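Local coordinates for Ras-associated and pleckstrin homology domains-containing protein 1 (Homo sapiens, PDB 4GN1) that mediates localized membrane signals, is implicated in regulating lamellipodial dynamics, and binds EVL and VASP, targeting them to the leading edge, at residues 59-64 / 86-91; 9-14 / 80-85; 20-25 / 67-72. One frame throughout, in Å; residues are numbered along the deposited sequence.

All three contacts lie in the Ras-associating domain, a member of the ubiquitin-like superfamily, and all are partly buried. Interactions 1 and 2 share strand 83-87. Interaction 2 pairs it in parallel with strand 5-11 through backbone bonds, backed by buried V10, L83 and F85, whereas interaction 1 joins the segment just after it, 88-91, to strand 58-61 and the residues that follow, by side-chain salt bridges around I61. Interaction 3 lies at the end of strand 17-23, the neighbour of strand 5-11, and runs from buried V22 and L68 to exposed R25; an asparagine and a water tie a turn to helix 68-72. F62, L83, L68 and L72 connect the three contacts by apolar packing.

Interaction 1 (59-64 / 86-91); sequences ERIFED and MERIEK
Two bends in the R88 chain, at chi2 (-68°) and chi3 (-65°), fold its guanidinium back beside I61 and present its edge to E59, whose own chain runs out extended beyond CG to meet it from the opposite direction. NH1 of R88 donates to OE2 of E59 at 2.6 Å in a nearly straight salt bridge. The oxygen lies in the guanidinium plane, while the donor stands above the carboxylate plane; the two flat groups are turned 39° apart. On the NE side of the guanidinium rim, NE of R88 reaches OE2 of E90 at 2.7 Å, completing a salt-bridge network in which two carboxylates hold the arginine's rotation. CD1 of I61 lies over one guanidinium face, toward its rim, and packs on CB of R88 at 3.8 Å, while CG2 of I61 lies 3.9 Å from CD of K91. Beyond it, OD2 of D64 receives NZ of K91 on its syn lone pair, at 3.0 Å. D64 is also paired with R29 of helix 28-39, and K91 NZ with the carbonyl of W47. The contact thus bridges strands 58-61 and 83-87 across strand 47-53, where the Ras-associating domain meets the PH domain: Y187 of strand 184-188 touches R88 and E90, and R236 of helix 225-240 pairs with E63.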
loop_
_atom_site.group_PDB
_atom_site.type_symbol
_atom_site.label_atom_id
_atom_site.label_comp_id
_atom_site.label_asym_id
_atom_site.label_seq_id
_atom_site.Cartn_x
_atom_site.Cartn_y
_atom_site.Cartn_z
ATOM N N GLU A 59 3.024 8.519 -0.040
ATOM C CA GLU A 59 1.806 8.398 -0.825
ATOM C C GLU A 59 1.283 6.979 -0.832
ATOM O O GLU A 59 2.058 6.042 -0.673
ATOM C CB GLU A 59 2.068 8.848 -2.261
ATOM C CG GLU A 59 2.988 7.906 -3.010
ATOM C CD GLU A 59 3.106 8.214 -4.493
ATOM O OE1 GLU A 59 3.031 9.423 -4.873
ATOM O OE2 GLU A 59 3.302 7.222 -5.259
ATOM N N ARG A 60 -0.025 6.804 -1.015
ATOM C CA ARG A 60 -0.545 5.463 -1.220
ATOM C C ARG A 60 -1.593 5.426 -2.303
ATOM O O ARG A 60 -2.301 6.419 -2.554
ATOM C CB ARG A 60 -1.089 4.857 0.086
ATOM C CG ARG A 60 -2.318 5.517 0.706
ATOM C CD ARG A 60 -2.843 4.719 1.929
ATOM N NE ARG A 60 -4.196 5.136 2.306
ATOM C CZ ARG A 60 -5.303 4.415 2.066
ATOM N NH1 ARG A 60 -5.240 3.224 1.472
ATOM N NH2 ARG A 60 -6.493 4.885 2.426
ATOM N N ILE A 61 -1.677 4.280 -2.959
ATOM C CA ILE A 61 -2.766 4.004 -3.863
ATOM C C ILE A 61 -3.914 3.471 -3.016
ATOM O O ILE A 61 -3.757 2.482 -2.316
ATOM C CB ILE A 61 -2.354 2.965 -4.913
ATOM C CG1 ILE A 61 -1.120 3.440 -5.668
ATOM C CG2 ILE A 61 -3.515 2.635 -5.863
ATOM C CD1 ILE A 61 -0.223 2.313 -6.140
ATOM N N PHE A 62 -5.050 4.162 -3.041
ATOM C CA PHE A 62 -6.252 3.703 -2.348
ATOM C C PHE A 62 -6.623 2.352 -2.889
ATOM O O PHE A 62 -6.403 2.100 -4.073
ATOM C CB PHE A 62 -7.427 4.622 -2.659
ATOM C CG PHE A 62 -7.357 5.950 -1.993
ATOM C CD1 PHE A 62 -7.488 6.059 -0.624
ATOM C CD2 PHE A 62 -7.173 7.094 -2.738
ATOM C CE1 PHE A 62 -7.438 7.287 -0.003
ATOM C CE2 PHE A 62 -7.133 8.334 -2.122
ATOM C CZ PHE A 62 -7.274 8.427 -0.755
ATOM N N GLU A 63 -7.189 1.488 -2.042
ATOM C CA GLU A 63 -7.862 0.311 -2.571
ATOM C C GLU A 63 -9.250 0.733 -3.071
ATOM O O GLU A 63 -9.909 1.634 -2.509
ATOM C CB GLU A 63 -7.958 -0.827 -1.543
ATOM C CG GLU A 63 -6.673 -1.103 -0.748
ATOM C CD GLU A 63 -5.465 -1.497 -1.603
ATOM O OE1 GLU A 63 -4.327 -1.247 -1.116
ATOM O OE2 GLU A 63 -5.620 -2.081 -2.718
ATOM N N ASP A 64 -9.684 0.066 -4.131
ATOM C CA ASP A 64 -10.865 0.480 -4.888
ATOM C C ASP A 64 -12.185 0.362 -4.156
ATOM O O ASP A 64 -13.177 1.013 -4.514
ATOM C CB ASP A 64 -10.898 -0.285 -6.201
ATOM C CG ASP A 64 -9.833 0.198 -7.147
ATOM O OD1 ASP A 64 -9.341 1.336 -6.929
ATOM O OD2 ASP A 64 -9.482 -0.560 -8.085
ATOM N N MET A 86 -3.659 8.584 -11.892
ATOM C CA MET A 86 -2.589 8.085 -12.781
ATOM C C MET A 86 -2.609 6.559 -12.844
ATOM O O MET A 86 -3.132 5.904 -11.960
ATOM C CB MET A 86 -1.202 8.528 -12.292
ATOM C CG MET A 86 -0.902 8.159 -10.841
ATOM S SD MET A 86 0.626 8.894 -10.191
ATOM C CE MET A 86 1.730 8.581 -11.581
ATOM N N GLU A 87 -2.033 6.003 -13.894
ATOM C CA GLU A 87 -1.853 4.576 -13.996
ATOM C C GLU A 87 -0.782 4.152 -13.023
ATOM O O GLU A 87 0.319 4.710 -13.015
ATOM C CB GLU A 87 -1.368 4.234 -15.389
ATOM C CG GLU A 87 -2.464 3.955 -16.383
ATOM C CD GLU A 87 -1.943 4.120 -17.781
ATOM O OE1 GLU A 87 -2.031 3.153 -18.552
ATOM O OE2 GLU A 87 -1.413 5.225 -18.088
ATOM N N ARG A 88 -1.094 3.177 -12.187
ATOM C CA ARG A 88 -0.062 2.592 -11.328
ATOM C C ARG A 88 -0.026 1.082 -11.540
ATOM O O ARG A 88 -1.006 0.386 -11.274
ATOM C CB ARG A 88 -0.307 2.962 -9.860
ATOM C CG ARG A 88 -0.231 4.469 -9.567
ATOM C CD ARG A 88 1.173 5.041 -9.712
ATOM N NE ARG A 88 2.063 4.463 -8.709
ATOM C CZ ARG A 88 2.478 5.075 -7.605
ATOM N NH1 ARG A 88 2.134 6.330 -7.362
ATOM N NH2 ARG A 88 3.283 4.432 -6.770
ATOM N N ILE A 89 1.080 0.557 -12.048
ATOM C CA ILE A 89 1.152 -0.917 -12.220
ATOM C C ILE A 89 1.208 -1.636 -10.881
ATOM O O ILE A 89 0.663 -2.728 -10.759
ATOM C CB ILE A 89 2.270 -1.392 -13.186
ATOM C CG1 ILE A 89 3.673 -1.130 -12.620
ATOM C CG2 ILE A 89 2.049 -0.768 -14.569
ATOM C CD1 ILE A 89 4.812 -1.549 -13.534
ATOM N N GLU A 90 1.808 -0.994 -9.878
ATOM C CA GLU A 90 1.869 -1.555 -8.535
ATOM C C GLU A 90 0.517 -2.070 -8.019
ATOM O O GLU A 90 0.497 -3.000 -7.212
ATOM C CB GLU A 90 2.393 -0.543 -7.508
ATOM C CG GLU A 90 3.819 -0.082 -7.674
ATOM C CD GLU A 90 3.923 1.358 -8.148
ATOM O OE1 GLU A 90 4.980 1.970 -7.912
ATOM O OE2 GLU A 90 2.967 1.885 -8.747
ATOM N N LYS A 91 -0.603 -1.470 -8.450
ATOM C CA LYS A 91 -1.902 -1.785 -7.809
ATOM C C LYS A 91 -2.316 -3.246 -7.982
ATOM O O LYS A 91 -2.703 -3.898 -7.022
ATOM C CB LYS A 91 -3.045 -0.828 -8.245
ATOM C CG LYS A 91 -4.368 -1.120 -7.521
ATOM C CD LYS A 91 -5.484 -0.092 -7.771
ATOM C CE LYS A 91 -6.017 -0.106 -9.217
ATOM N NZ LYS A 91 -7.145 0.843 -9.426
#

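Interaction 2 (9-14 / 80-85); sequences RVHMSD and QNKLIF
The H11 imidazole has the aliphatic chain of K82 over one face, with CD of K82 4.1 Å from the ring centroid in a CH-pi contact, and its edge turned to L83. CE1 of H11 itself lies over one face of the R9 guanidinium, toward the rim; NH1 of R9 bonds S17. In the imidazole plane, the one N-H of ND1 is shared, weakly, between the L83 carbonyl and a water. That water also donates to R9 O and accepts from L83 N at 2.7 Å, bridging the strands. The F85 ring is met obliquely by M12: the M12 chain, bent at chi2 and chi3, brings CE to 3.4 Å from CD2 of F85, and its SD lies 5.1 Å from the F85 ring centroid, a Met-aromatic contact.

Between these rings runs the parallel pairing of strands 5-11 and 83-87, the first and last strands of the ubiquitin-like fold. H11 is gripped through both backbone groups: its N donates to L83 O at 2.9 Å (167°), and its O accepts from F85 N, also at 2.9 Å. CA of I84 adds a C-H contact to the same H11 oxygen. On the buried side, CG1 of V10, anti to its own nitrogen (chi1 -176°), presses against CB of F85 at 3.5 Å. F85 also stacks on W47 and touches L32, L35 and S39, so helix 28-39 covers this side of the sheet.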
loop_
_atom_site.group_PDB
_atom_site.type_symbol
_atom_site.label_atom_id
_atom_site.label_comp_id
_atom_site.label_asym_id
_atom_site.label_seq_id
_atom_site.Cartn_x
_atom_site.Cartn_y
_atom_site.Cartn_z
ATOM N N ARG A 9 -10.643 18.042 -5.954
ATOM C CA ARG A 9 -9.702 18.437 -6.995
ATOM C C ARG A 9 -8.700 17.322 -7.164
ATOM O O ARG A 9 -8.121 16.857 -6.190
ATOM C CB ARG A 9 -8.969 19.734 -6.640
ATOM C CG ARG A 9 -8.202 20.348 -7.799
ATOM C CD ARG A 9 -7.912 21.821 -7.547
ATOM N NE ARG A 9 -6.792 22.032 -6.630
ATOM C CZ ARG A 9 -5.528 22.245 -7.019
ATOM N NH1 ARG A 9 -5.223 22.279 -8.323
ATOM N NH2 ARG A 9 -4.564 22.441 -6.108
ATOM N N VAL A 10 -8.503 16.916 -8.414
ATOM C CA VAL A 10 -7.656 15.777 -8.749
ATOM C C VAL A 10 -6.555 16.218 -9.700
ATOM O O VAL A 10 -6.838 16.857 -10.722
ATOM C CB VAL A 10 -8.460 14.630 -9.427
ATOM C CG1 VAL A 10 -7.571 13.437 -9.677
ATOM C CG2 VAL A 10 -9.619 14.183 -8.564
ATOM N N HIS A 11 -5.315 15.865 -9.366
ATOM C CA HIS A 11 -4.180 16.069 -10.277
ATOM C C HIS A 11 -4.022 14.962 -11.262
ATOM O O HIS A 11 -3.955 13.789 -10.895
ATOM C CB HIS A 11 -2.894 16.338 -9.513
ATOM C CG HIS A 11 -2.972 17.576 -8.658
ATOM N ND1 HIS A 11 -3.640 17.605 -7.475
ATOM C CD2 HIS A 11 -2.506 18.862 -8.877
ATOM C CE1 HIS A 11 -3.574 18.844 -6.958
ATOM N NE2 HIS A 11 -2.877 19.613 -7.817
ATOM N N MET A 12 -4.004 15.334 -12.537
ATOM C CA MET A 12 -3.886 14.348 -13.614
ATOM C C MET A 12 -2.434 14.024 -13.888
ATOM O O MET A 12 -1.503 14.546 -13.239
ATOM C CB MET A 12 -4.615 14.780 -14.905
ATOM C CG MET A 12 -6.031 15.309 -14.689
ATOM S SD MET A 12 -7.149 14.157 -13.848
ATOM C CE MET A 12 -7.943 13.332 -15.247
ATOM N N SER A 13 -2.257 13.142 -14.857
ATOM C CA SER A 13 -0.979 12.507 -15.112
ATOM C C SER A 13 0.025 13.524 -15.635
ATOM O O SER A 13 1.229 13.349 -15.455
ATOM C CB SER A 13 -1.164 11.356 -16.104
ATOM O OG SER A 13 -2.479 10.807 -16.008
ATOM N N ASP A 14 -0.483 14.596 -16.253
ATOM C CA ASP A 14 0.352 15.673 -16.820
ATOM C C ASP A 14 0.392 16.936 -15.941
ATOM O O ASP A 14 0.570 18.044 -16.453
ATOM C CB ASP A 14 -0.103 16.013 -18.257
ATOM C CG ASP A 14 -1.568 16.446 -18.329
ATOM O OD1 ASP A 14 -2.277 16.372 -17.304
ATOM O OD2 ASP A 14 -2.015 16.882 -19.406
ATOM N N GLN A 80 -2.548 19.983 2.794
ATOM C CA GLN A 80 -1.977 20.206 1.479
ATOM C C GLN A 80 -1.805 18.861 0.770
ATOM O O GLN A 80 -1.062 18.751 -0.216
ATOM C CB GLN A 80 -0.617 20.880 1.593
ATOM C CG GLN A 80 -0.525 22.006 2.600
ATOM C CD GLN A 80 0.721 22.835 2.381
ATOM O OE1 GLN A 80 0.935 23.356 1.288
ATOM N NE2 GLN A 80 1.553 22.954 3.414
ATOM N N ASN A 81 -2.483 17.842 1.294
ATOM C CA ASN A 81 -2.569 16.547 0.634
ATOM C C ASN A 81 -3.152 16.687 -0.780
ATOM O O ASN A 81 -4.017 17.525 -1.021
ATOM C CB ASN A 81 -3.458 15.605 1.457
ATOM C CG ASN A 81 -2.825 15.200 2.777
ATOM O OD1 ASN A 81 -1.651 15.495 3.046
ATOM N ND2 ASN A 81 -3.604 14.507 3.602
ATOM N N LYS A 82 -2.685 15.854 -1.698
ATOM C CA LYS A 82 -3.202 15.862 -3.060
ATOM C C LYS A 82 -3.821 14.517 -3.427
ATOM O O LYS A 82 -3.439 13.459 -2.897
ATOM C CB LYS A 82 -2.082 16.169 -4.053
ATOM C CG LYS A 82 -1.416 17.511 -3.862
ATOM C CD LYS A 82 -0.382 17.726 -4.958
ATOM C CE LYS A 82 0.203 19.139 -4.928
ATOM N NZ LYS A 82 1.340 19.264 -5.899
ATOM N N LEU A 83 -4.780 14.572 -4.335
ATOM C CA LEU A 83 -5.305 13.394 -4.964
ATOM C C LEU A 83 -4.690 13.365 -6.343
ATOM O O LEU A 83 -4.547 14.415 -6.989
ATOM C CB LEU A 83 -6.816 13.478 -5.053
ATOM C CG LEU A 83 -7.692 12.655 -4.095
ATOM C CD1 LEU A 83 -7.032 12.320 -2.765
ATOM C CD2 LEU A 83 -9.051 13.295 -3.877
ATOM N N ILE A 84 -4.301 12.172 -6.784
ATOM C CA ILE A 84 -3.682 12.021 -8.076
ATOM C C ILE A 84 -4.278 10.842 -8.843
ATOM O O ILE A 84 -4.310 9.705 -8.353
ATOM C CB ILE A 84 -2.146 11.852 -7.976
ATOM C CG1 ILE A 84 -1.548 12.861 -6.997
ATOM C CG2 ILE A 84 -1.511 12.008 -9.353
ATOM C CD1 ILE A 84 -0.029 12.874 -6.930
ATOM N N PHE A 85 -4.705 11.133 -10.069
ATOM C CA PHE A 85 -5.259 10.147 -10.965
ATOM C C PHE A 85 -4.204 9.792 -11.993
ATOM O O PHE A 85 -3.873 10.608 -12.831
ATOM C CB PHE A 85 -6.497 10.727 -11.630
ATOM C CG PHE A 85 -7.067 9.870 -12.707
ATOM C CD1 PHE A 85 -7.677 8.659 -12.403
ATOM C CD2 PHE A 85 -7.015 10.278 -14.013
ATOM C CE1 PHE A 85 -8.223 7.872 -13.401
ATOM C CE2 PHE A 85 -7.559 9.499 -15.019
ATOM C CZ PHE A 85 -8.164 8.299 -14.716
HETATM O O HOH W 1 -5.512 16.985 -5.162
#

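Interaction 3 (20-25 / 67-72); sequences MMVDER and NLVENL
An Asx turn faces a helix N-cap in this contact, where the end of strand 17-23 meets the start of helix 68-72. D23 closes the turn by accepting from the backbone N of R25 at OD1. Across from it, N67 uses both ends of its amide: OD1 accepts from E70 N at 2.9 Å, the capping bond of the helix, and ND2 donates to E24 O at 2.9 Å and 167°. The acceptor lies in the amide plane of N67, while the donor is tilted 31° from the carbonyl plane of E24. With CG anti to the backbone nitrogen (chi1 -171°), the N67 amide can span cap and turn. A water forms a second bridge, donating to D23 O at 3.0 Å and accepting from V69 N at 2.8 Å. Alongside these polar links, V22 and V69 lie side by side, pointing opposite ways, CG2 to CG2 at 4.0 Å, and CG2 of V69 also lies 3.9 Å from CA of E24. V31 of helix 28-39 touches both V22 and L68. The two amide bonds are consistent with one orientation of N67; the flipped form would set its oxygen against E24 O and its NH2 against E70 N.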
loop_
_atom_site.group_PDB
_atom_site.type_symbol
_atom_site.label_atom_id
_atom_site.label_comp_id
_atom_site.label_asym_id
_atom_site.label_seq_id
_atom_site.Cartn_x
_atom_site.Cartn_y
_atom_site.Cartn_z
ATOM N N MET A 20 -14.218 17.476 -9.715
ATOM C CA MET A 20 -15.313 16.591 -10.023
ATOM C C MET A 20 -16.093 16.318 -8.761
ATOM O O MET A 20 -15.526 16.281 -7.661
ATOM C CB MET A 20 -14.797 15.289 -10.649
ATOM C CG MET A 20 -14.151 14.306 -9.692
ATOM S SD MET A 20 -14.304 12.626 -10.315
ATOM C CE MET A 20 -15.464 12.774 -11.698
ATOM N N MET A 21 -17.393 16.143 -8.911
ATOM C CA MET A 21 -18.238 15.886 -7.768
ATOM C C MET A 21 -18.251 14.399 -7.392
ATOM O O MET A 21 -18.397 13.543 -8.240
ATOM C CB MET A 21 -19.653 16.401 -8.045
ATOM C CG MET A 21 -20.549 16.417 -6.819
ATOM S SD MET A 21 -22.202 16.989 -7.219
ATOM C CE MET A 21 -22.816 15.618 -8.219
ATOM N N VAL A 22 -18.096 14.110 -6.107
ATOM C CA VAL A 22 -18.256 12.755 -5.570
ATOM C C VAL A 22 -19.350 12.821 -4.497
ATOM O O VAL A 22 -19.711 13.904 -4.068
ATOM C CB VAL A 22 -16.939 12.225 -4.960
ATOM C CG1 VAL A 22 -15.830 12.215 -6.002
ATOM C CG2 VAL A 22 -16.525 13.065 -3.749
ATOM N N ASP A 23 -19.908 11.689 -4.085
ATOM C CA ASP A 23 -20.832 11.697 -2.973
ATOM C C ASP A 23 -20.366 10.747 -1.865
ATOM O O ASP A 23 -19.462 9.932 -2.069
ATOM C CB ASP A 23 -22.262 11.377 -3.432
ATOM C CG ASP A 23 -22.463 9.905 -3.774
ATOM O OD1 ASP A 23 -21.978 9.015 -3.046
ATOM O OD2 ASP A 23 -23.120 9.631 -4.787
ATOM N N GLU A 24 -21.010 10.841 -0.702
ATOM C CA GLU A 24 -20.501 10.179 0.495
ATOM C C GLU A 24 -20.657 8.658 0.444
ATOM O O GLU A 24 -20.146 7.958 1.292
ATOM C CB GLU A 24 -21.140 10.756 1.763
ATOM C CG GLU A 24 -22.592 10.347 1.939
ATOM C CD GLU A 24 -23.235 10.977 3.154
ATOM O OE1 GLU A 24 -22.634 10.892 4.253
ATOM O OE2 GLU A 24 -24.334 11.555 3.013
ATOM N N ARG A 25 -21.358 8.144 -0.549
ATOM C CA ARG A 25 -21.524 6.680 -0.645
ATOM C C ARG A 25 -20.498 6.004 -1.561
ATOM O O ARG A 25 -20.408 4.796 -1.592
ATOM C CB ARG A 25 -22.938 6.332 -1.124
ATOM C CG ARG A 25 -24.032 6.527 -0.075
ATOM C CD ARG A 25 -25.408 6.235 -0.662
ATOM N NE ARG A 25 -25.560 4.820 -0.996
ATOM C CZ ARG A 25 -26.046 3.895 -0.169
ATOM N NH1 ARG A 25 -26.443 4.241 1.050
ATOM N NH2 ARG A 25 -26.136 2.624 -0.561
ATOM N N ASN A 67 -14.247 3.864 0.748
ATOM C CA ASN A 67 -15.077 5.039 0.681
ATOM C C ASN A 67 -14.133 6.254 0.614
ATOM O O ASN A 67 -13.327 6.498 1.521
ATOM C CB ASN A 67 -16.014 5.061 1.893
ATOM C CG ASN A 67 -17.077 6.146 1.809
ATOM O OD1 ASN A 67 -16.787 7.336 1.958
ATOM N ND2 ASN A 67 -18.306 5.748 1.598
ATOM N N LEU A 68 -14.182 6.984 -0.497
ATOM C CA LEU A 68 -13.310 8.141 -0.666
ATOM C C LEU A 68 -13.560 9.243 0.372
ATOM O O LEU A 68 -12.623 9.714 1.051
ATOM C CB LEU A 68 -13.409 8.714 -2.088
ATOM C CG LEU A 68 -12.451 9.890 -2.381
ATOM C CD1 LEU A 68 -10.994 9.521 -2.027
ATOM C CD2 LEU A 68 -12.582 10.381 -3.822
ATOM N N VAL A 69 -14.824 9.630 0.500
ATOM C CA VAL A 69 -15.185 10.741 1.345
ATOM C C VAL A 69 -14.721 10.468 2.751
ATOM O O VAL A 69 -14.132 11.343 3.368
ATOM C CB VAL A 69 -16.697 11.092 1.295
ATOM C CG1 VAL A 69 -17.082 12.051 2.422
ATOM C CG2 VAL A 69 -17.021 11.742 -0.027
ATOM N N GLU A 70 -14.959 9.258 3.239
ATOM C CA GLU A 70 -14.531 8.858 4.585
ATOM C C GLU A 70 -13.032 8.981 4.799
ATOM O O GLU A 70 -12.585 9.355 5.879
ATOM C CB GLU A 70 -15.056 7.457 4.917
ATOM C CG GLU A 70 -14.200 6.544 5.788
ATOM C CD GLU A 70 -14.755 5.113 5.760
ATOM O OE1 GLU A 70 -14.015 4.142 5.537
ATOM O OE2 GLU A 70 -15.977 4.958 5.888
ATOM N N ASN A 71 -12.252 8.692 3.772
ATOM C CA ASN A 71 -10.829 8.836 3.915
ATOM C C ASN A 71 -10.407 10.296 3.958
ATOM O O ASN A 71 -9.493 10.670 4.710
ATOM C CB ASN A 71 -10.125 8.061 2.825
ATOM C CG ASN A 71 -10.002 6.593 3.182
ATOM O OD1 ASN A 71 -9.336 6.238 4.144
ATOM N ND2 ASN A 71 -10.658 5.742 2.433
ATOM N N LEU A 72 -11.112 11.119 3.185
ATOM C CA LEU A 72 -10.789 12.519 3.058
ATOM C C LEU A 72 -11.068 13.270 4.347
ATOM O O LEU A 72 -10.356 14.227 4.650
ATOM C CB LEU A 72 -11.546 13.170 1.901
ATOM C CG LEU A 72 -11.236 12.827 0.443
ATOM C CD1 LEU A 72 -11.965 13.826 -0.445
ATOM C CD2 LEU A 72 -9.745 12.815 0.104
HETATM O O HOH W 2 -16.869 8.746 -1.251
#